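Local coordinates for protein adenylyltransferase VopS (Vibrio parahaemolyticus, PDB 3LET), which transfers AMP from ATP to a threonine of host Rho GTPases, preventing their interaction with downstream effectors and so inhibiting actin assembly in infected cells, at residues A[121-133]-A[228-241]. Sequence-based numbering, arbitrary orientation.
Sequences QAVFDMEVMHLKA and PNISGGTLPSSIGG
E127 reaches S237 because its chain leaves with CG opposite the backbone N (chi1 180°) and then bends at chi2, which carries the carboxylate to the start of helix 238-255. OE2 takes two donors there: S237 N, 2.9 Å from E127 OE2, on the syn lone pair, and S237 OG, 2.6 Å from E127 OE2, 60° out of the carboxylate plane. S237 is the N-cap residue of that helix, and its OG accepts from G240 N, so E127 holds the capping serine in place as a second-shell partner of the G240 N bond. H130 follows one turn later on helix 113-139. T234 CA sits 3.8 Å from the centroid of the H130 ring, over its face and 3° off the normal, a CH-pi contact, while N229 O lies in plane at the edge, 3.1 Å from H130 CE1. A water joins E127 OE1, H130 ND1, N229 N and L235 O. Apolar packing flanks this polar centre: V123 CG1 meets P228 CG at 3.7 Å, and L131 CD2 meets P236 CB at 3.7 Å. N229 OD1 accepts from S231 N, two residues on, an Asx turn in the loop. The contact thus joins the N-terminal helical region to the Fic domain, and a buried carboxylate so close to a helix N-terminus is probably stabilised as the anion.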
ATOM      1  N   GLN A 121      -5.731   3.904  18.087  1.00 20.58           N
ATOM      2  CA  GLN A 121      -4.793   4.997  17.802  1.00 21.87           C
ATOM      3  C   GLN A 121      -3.364   4.527  17.954  1.00 19.88           C
ATOM      4  O   GLN A 121      -2.482   4.987  17.217  1.00 20.72           O
ATOM      5  CB  GLN A 121      -5.044   6.208  18.706  1.00 22.32           C
ATOM      6  CG  GLN A 121      -6.313   6.952  18.315  1.00 17.30           C
ATOM      7  CD  GLN A 121      -6.621   8.111  19.235  1.00 22.07           C
ATOM      8  OE1 GLN A 121      -6.111   9.227  19.062  1.00 25.07           O
ATOM      9  NE2 GLN A 121      -7.440   7.849  20.240  1.00 31.34           N
ATOM     10  N   ALA A 122      -3.099   3.629  18.900  1.00 19.47           N
ATOM     11  CA  ALA A 122      -1.741   3.083  18.988  1.00 20.89           C
ATOM     12  C   ALA A 122      -1.417   2.225  17.755  1.00 23.45           C
ATOM     13  O   ALA A 122      -0.295   2.257  17.250  1.00 23.34           O
ATOM     14  CB  ALA A 122      -1.552   2.281  20.300  1.00 31.48           C
ATOM     15  N   VAL A 123      -2.395   1.470  17.245  1.00 17.21           N
ATOM     16  CA  VAL A 123      -2.167   0.673  16.041  1.00 21.01           C
ATOM     17  C   VAL A 123      -1.838   1.613  14.878  1.00 21.29           C
ATOM     18  O   VAL A 123      -0.874   1.395  14.175  1.00 15.27           O
ATOM     19  CB  VAL A 123      -3.390  -0.207  15.684  1.00 23.14           C
ATOM     20  CG1 VAL A 123      -3.235  -0.821  14.280  1.00 16.09           C
ATOM     21  CG2 VAL A 123      -3.590  -1.303  16.749  1.00 28.74           C
ATOM     22  N   PHE A 124      -2.620   2.673  14.708  1.00 13.23           N
ATOM     23  CA  PHE A 124      -2.379   3.667  13.630  1.00 16.38           C
ATOM     24  C   PHE A 124      -1.010   4.325  13.803  1.00 21.32           C
ATOM     25  O   PHE A 124      -0.274   4.528  12.820  1.00 16.09           O
ATOM     26  CB  PHE A 124      -3.434   4.793  13.676  1.00 18.88           C
ATOM     27  CG  PHE A 124      -4.713   4.510  12.915  1.00 23.67           C
ATOM     28  CD1 PHE A 124      -5.024   3.242  12.460  1.00 18.37           C
ATOM     29  CD2 PHE A 124      -5.612   5.541  12.672  1.00 18.46           C
ATOM     30  CE1 PHE A 124      -6.190   2.999  11.781  1.00 19.76           C
ATOM     31  CE2 PHE A 124      -6.798   5.297  12.001  1.00 23.19           C
ATOM     32  CZ  PHE A 124      -7.086   4.016  11.562  1.00 20.74           C
ATOM     33  N   ASP A 125      -0.653   4.688  15.045  1.00 15.56           N
ATOM     34  CA  ASP A 125       0.640   5.357  15.292  1.00 16.42           C
ATOM     35  C   ASP A 125       1.797   4.451  14.851  1.00 15.99           C
ATOM     36  O   ASP A 125       2.847   4.934  14.355  1.00 15.31           O
ATOM     37  CB  ASP A 125       0.828   5.645  16.790  1.00 21.50           C
ATOM     38  CG  ASP A 125       0.170   6.960  17.264  1.00 43.94           C
ATOM     39  OD1 ASP A 125      -0.067   7.877  16.462  1.00 27.99           O
ATOM     40  OD2 ASP A 125      -0.071   7.084  18.489  1.00 35.24           O
ATOM     41  N   MET A 126       1.661   3.149  15.093  0.94 14.85           N
ATOM     42  CA  MET A 126       2.712   2.184  14.700  1.00 18.17           C
ATOM     43  C   MET A 126       2.791   2.151  13.186  1.00 14.11           C
ATOM     44  O   MET A 126       3.889   2.172  12.611  1.00 14.14           O
ATOM     45  CB  MET A 126       2.415   0.770  15.222  1.00 20.62           C
ATOM     46  CG  MET A 126       2.478   0.641  16.745  1.00 35.61           C
ATOM     47  SD  MET A 126       4.134   0.937  17.359  1.00 45.50           S
ATOM     48  CE  MET A 126       5.056  -0.355  16.525  1.00 37.87           C
ATOM     49  N   GLU A 127       1.640   2.142  12.542  1.00 13.29           N
ATOM     50  CA  GLU A 127       1.641   2.104  11.074  1.00 16.33           C
ATOM     51  C   GLU A 127       2.299   3.372  10.541  1.00 20.31           C
ATOM     52  O   GLU A 127       3.164   3.312   9.664  1.00 18.96           O
ATOM     53  CB  GLU A 127       0.224   1.973  10.536  1.00 15.46           C
ATOM     54  CG  GLU A 127       0.146   1.931   8.994  1.00 14.31           C
ATOM     55  CD  GLU A 127       0.707   0.638   8.371  1.00 27.00           C
ATOM     56  OE1 GLU A 127       1.198  -0.241   9.105  1.00 22.53           O
ATOM     57  OE2 GLU A 127       0.648   0.504   7.119  1.00 21.96           O
ATOM     58  N   VAL A 128       1.916   4.531  11.079  1.00 16.12           N
ATOM     59  CA  VAL A 128       2.521   5.794  10.640  1.00 13.60           C
ATOM     60  C   VAL A 128       4.050   5.755  10.809  1.00 15.28           C
ATOM     61  O   VAL A 128       4.787   6.152   9.912  1.00 14.12           O
ATOM     62  CB  VAL A 128       1.951   6.990  11.440  1.00 19.18           C
ATOM     63  CG1 VAL A 128       2.790   8.268  11.184  1.00 19.58           C
ATOM     64  CG2 VAL A 128       0.470   7.212  11.085  1.00 17.95           C
ATOM     65  N   MET A 129       4.528   5.285  11.961  1.00 13.53           N
ATOM     66  CA  MET A 129       5.964   5.186  12.181  1.00 19.37           C
ATOM     67  C   MET A 129       6.652   4.385  11.072  1.00 18.69           C
ATOM     68  O   MET A 129       7.754   4.721  10.613  1.00 15.02           O
ATOM     69  CB  MET A 129       6.235   4.480  13.513  1.00 21.49           C
ATOM     70  CG  MET A 129       6.130   5.362  14.718  1.00 45.47           C
ATOM     71  SD  MET A 129       6.683   4.482  16.198  1.00 40.29           S
ATOM     72  CE  MET A 129       8.287   3.893  15.615  1.00 59.21           C
ATOM     73  N   HIS A 130       6.026   3.287  10.685  1.00 15.58           N
ATOM     74  CA  HIS A 130       6.669   2.339   9.757  1.00 17.51           C
ATOM     75  C   HIS A 130       6.677   2.872   8.348  1.00 17.70           C
ATOM     76  O   HIS A 130       7.647   2.682   7.613  1.00 16.75           O
ATOM     77  CB  HIS A 130       5.964   0.984   9.832  1.00 19.50           C
ATOM     78  CG  HIS A 130       6.083   0.338  11.180  1.00 22.81           C
ATOM     79  ND1 HIS A 130       5.188  -0.598  11.649  1.00 17.60           N
ATOM     80  CD2 HIS A 130       6.988   0.531  12.172  1.00 25.86           C
ATOM     81  CE1 HIS A 130       5.552  -0.976  12.867  1.00 26.47           C
ATOM     82  NE2 HIS A 130       6.636  -0.304  13.207  1.00 27.63           N
ATOM     83  N   LEU A 131       5.601   3.544   7.961  1.00 14.29           N
ATOM     84  CA  LEU A 131       5.556   4.140   6.626  1.00 14.89           C
ATOM     85  C   LEU A 131       6.597   5.243   6.575  1.00 14.58           C
ATOM     86  O   LEU A 131       7.274   5.441   5.566  1.00 14.39           O
ATOM     87  CB  LEU A 131       4.187   4.744   6.346  1.00 11.10           C
ATOM     88  CG  LEU A 131       3.073   3.689   6.420  1.00 13.13           C
ATOM     89  CD1 LEU A 131       1.722   4.306   6.085  1.00 14.47           C
ATOM     90  CD2 LEU A 131       3.346   2.525   5.487  1.00 15.20           C
ATOM     91  N   LYS A 132       6.705   6.012   7.652  1.00 12.20           N
ATOM     92  CA  LYS A 132       7.627   7.144   7.625  1.00 13.25           C
ATOM     93  C   LYS A 132       9.063   6.672   7.628  1.00 13.45           C
ATOM     94  O   LYS A 132       9.930   7.359   7.114  1.00 17.65           O
ATOM     95  CB  LYS A 132       7.400   8.073   8.826  1.00 15.50           C
ATOM     96  CG  LYS A 132       6.148   8.923   8.612  1.00 16.58           C
ATOM     97  CD  LYS A 132       6.076  10.047   9.622  1.00 36.92           C
ATOM     98  CE  LYS A 132       5.108  11.114   9.185  1.00 50.81           C
ATOM     99  NZ  LYS A 132       5.060  12.232  10.169  1.00 61.61           N
ATOM    100  N   ALA A 133       9.327   5.525   8.247  1.00 16.45           N
ATOM    101  CA  ALA A 133      10.700   5.016   8.281  1.00 17.33           C
ATOM    102  C   ALA A 133      11.102   4.647   6.848  1.00 24.48           C
ATOM    103  O   ALA A 133      12.221   4.938   6.419  1.00 14.76           O
ATOM    104  CB  ALA A 133      10.815   3.813   9.208  1.00 18.63           C
ATOM    105  N   PRO A 228      -1.272  -3.581  10.121  1.00 16.93           N
ATOM    106  CA  PRO A 228      -0.090  -2.982  10.755  1.00 17.61           C
ATOM    107  C   PRO A 228       0.626  -3.954  11.685  1.00 18.83           C
ATOM    108  O   PRO A 228      -0.034  -4.754  12.360  1.00 25.11           O
ATOM    109  CB  PRO A 228      -0.675  -1.833  11.581  1.00 17.24           C
ATOM    110  CG  PRO A 228      -1.951  -1.452  10.817  1.00 18.57           C
ATOM    111  CD  PRO A 228      -2.500  -2.781  10.359  1.00 19.50           C
ATOM    112  N   ASN A 229       1.955  -3.884  11.734  1.00 17.08           N
ATOM    113  CA  ASN A 229       2.708  -4.770  12.615  1.00 17.86           C
ATOM    114  C   ASN A 229       2.905  -4.034  13.926  1.00 22.42           C
ATOM    115  O   ASN A 229       3.494  -2.961  13.950  1.00 24.94           O
ATOM    116  CB  ASN A 229       4.061  -5.171  11.999  1.00 18.21           C
ATOM    117  CG  ASN A 229       4.751  -6.268  12.791  1.00 29.88           C
ATOM    118  OD1 ASN A 229       4.958  -6.135  13.998  1.00 34.46           O
ATOM    119  ND2 ASN A 229       5.103  -7.362  12.119  1.00 33.52           N
ATOM    120  N   ILE A 230       2.344  -4.573  15.005  1.00 22.16           N
ATOM    121  CA  ILE A 230       2.477  -3.945  16.319  1.00 24.83           C
ATOM    122  C   ILE A 230       3.264  -4.852  17.260  1.00 34.43           C
ATOM    123  O   ILE A 230       3.238  -4.673  18.481  1.00 33.18           O
ATOM    124  CB  ILE A 230       1.105  -3.647  16.966  1.00 29.97           C
ATOM    125  CG1 ILE A 230       0.302  -4.937  17.147  1.00 26.01           C
ATOM    126  CG2 ILE A 230       0.329  -2.626  16.129  1.00 27.30           C
ATOM    127  CD1 ILE A 230      -0.981  -4.743  17.953  1.00 41.39           C
ATOM    128  N   SER A 231       3.965  -5.810  16.662  1.00 33.25           N
ATOM    129  CA  SER A 231       4.688  -6.848  17.387  1.00 33.59           C
ATOM    130  C   SER A 231       6.191  -6.645  17.380  1.00 30.00           C
ATOM    131  O   SER A 231       6.918  -7.512  17.820  1.00 33.69           O
ATOM    132  CB  SER A 231       4.405  -8.203  16.727  1.00 35.62           C
ATOM    133  OG  SER A 231       3.043  -8.554  16.856  1.00 44.93           O
ATOM    134  N   GLY A 232       6.666  -5.521  16.866  1.00 33.89           N
ATOM    135  CA  GLY A 232       8.098  -5.304  16.733  1.00 42.59           C
ATOM    136  C   GLY A 232       8.561  -5.226  15.281  1.00 40.10           C
ATOM    137  O   GLY A 232       9.571  -4.590  14.978  1.00 37.45           O
ATOM    138  N   GLY A 233       7.826  -5.868  14.381  1.00 27.11           N
ATOM    139  CA  GLY A 233       8.149  -5.812  12.958  1.00 31.65           C
ATOM    140  C   GLY A 233       7.956  -4.416  12.401  1.00 28.86           C
ATOM    141  O   GLY A 233       7.319  -3.579  13.026  1.00 30.77           O
ATOM    142  N   THR A 234       8.512  -4.151  11.227  1.00 22.25           N
ATOM    143  CA  THR A 234       8.370  -2.826  10.618  1.00 22.87           C
ATOM    144  C   THR A 234       7.665  -2.869   9.250  1.00 16.65           C
ATOM    145  O   THR A 234       7.507  -1.827   8.615  1.00 20.36           O
ATOM    146  CB  THR A 234       9.737  -2.115  10.460  1.00 39.58           C
ATOM    147  OG1 THR A 234      10.632  -2.969   9.743  1.00 40.16           O
ATOM    148  CG2 THR A 234      10.339  -1.780  11.822  1.00 41.28           C
ATOM    149  N   LEU A 235       7.231  -4.050   8.813  1.00 18.12           N
ATOM    150  CA  LEU A 235       6.531  -4.192   7.528  1.00 21.52           C
ATOM    151  C   LEU A 235       5.264  -3.339   7.527  1.00 20.37           C
ATOM    152  O   LEU A 235       4.455  -3.487   8.441  1.00 21.60           O
ATOM    153  CB  LEU A 235       6.076  -5.635   7.328  1.00 33.80           C
ATOM    154  CG  LEU A 235       6.661  -6.517   6.225  1.00 52.30           C
ATOM    155  CD1 LEU A 235       5.746  -7.729   6.047  1.00 50.63           C
ATOM    156  CD2 LEU A 235       6.815  -5.775   4.918  1.00 44.16           C
ATOM    157  N   PRO A 236       5.079  -2.475   6.509  1.00 20.34           N
ATOM    158  CA  PRO A 236       3.815  -1.745   6.322  1.00 18.67           C
ATOM    159  C   PRO A 236       2.634  -2.703   6.204  1.00 17.59           C
ATOM    160  O   PRO A 236       2.831  -3.840   5.778  1.00 18.56           O
ATOM    161  CB  PRO A 236       4.023  -1.029   4.994  1.00 24.45           C
ATOM    162  CG  PRO A 236       5.496  -0.864   4.893  1.00 30.45           C
ATOM    163  CD  PRO A 236       6.070  -2.099   5.483  1.00 22.73           C
ATOM    164  N   SER A 237       1.430  -2.272   6.571  1.00 20.29           N
ATOM    165  CA  SER A 237       0.246  -3.064   6.269  1.00 11.22           C
ATOM    166  C   SER A 237       0.187  -3.167   4.753  1.00 13.05           C
ATOM    167  O   SER A 237       0.841  -2.402   4.037  1.00 15.37           O
ATOM    168  CB  SER A 237      -1.027  -2.375   6.781  1.00 15.44           C
ATOM    169  OG  SER A 237      -1.204  -1.098   6.172  1.00 15.79           O
ATOM    170  N   SER A 238      -0.622  -4.086   4.241  1.00 16.99           N
ATOM    171  CA  SER A 238      -0.736  -4.213   2.808  1.00 14.65           C
ATOM    172  C   SER A 238      -1.323  -2.929   2.249  1.00 17.28           C
ATOM    173  O   SER A 238      -0.866  -2.412   1.217  1.00 14.21           O
ATOM    174  CB  SER A 238      -1.600  -5.420   2.419  1.00 13.89           C
ATOM    175  OG  SER A 238      -2.854  -5.414   3.075  1.00 21.29           O
ATOM    176  N   ILE A 239      -2.346  -2.405   2.913  1.00 13.59           N
ATOM    177  CA  ILE A 239      -2.989  -1.184   2.418  1.00 14.72           C
ATOM    178  C   ILE A 239      -2.049   0.028   2.521  1.00 13.25           C
ATOM    179  O   ILE A 239      -1.967   0.876   1.616  1.00 11.48           O
ATOM    180  CB  ILE A 239      -4.260  -0.926   3.231  1.00 16.55           C
ATOM    181  CG1 ILE A 239      -5.271  -2.046   2.951  1.00 15.38           C
ATOM    182  CG2 ILE A 239      -4.841   0.477   2.928  1.00 17.58           C
ATOM    183  CD1 ILE A 239      -6.483  -2.009   3.873  1.00 19.18           C
ATOM    184  N   GLY A 240      -1.362   0.127   3.654  1.00 10.80           N
ATOM    185  CA  GLY A 240      -0.427   1.211   3.875  1.00 14.50           C
ATOM    186  C   GLY A 240       0.688   1.206   2.840  1.00 14.55           C
ATOM    187  O   GLY A 240       1.028   2.230   2.282  1.00 12.46           O
ATOM    188  N   GLY A 241       1.279   0.051   2.580  1.00 12.81           N
ATOM    189  CA  GLY A 241       2.377   0.010   1.612  1.00 12.53           C
ATOM    190  C   GLY A 241       1.944   0.366   0.181  1.00 11.10           C
ATOM    191  O   GLY A 241       2.621   1.089  -0.534  1.00 12.65           O
TER
HETATM  192  O   HOH W   1       3.134  -1.795  10.056  1.00 19.27           O
HETATM  193  O   HOH W   2       9.185   0.443   7.834  1.00 26.25           O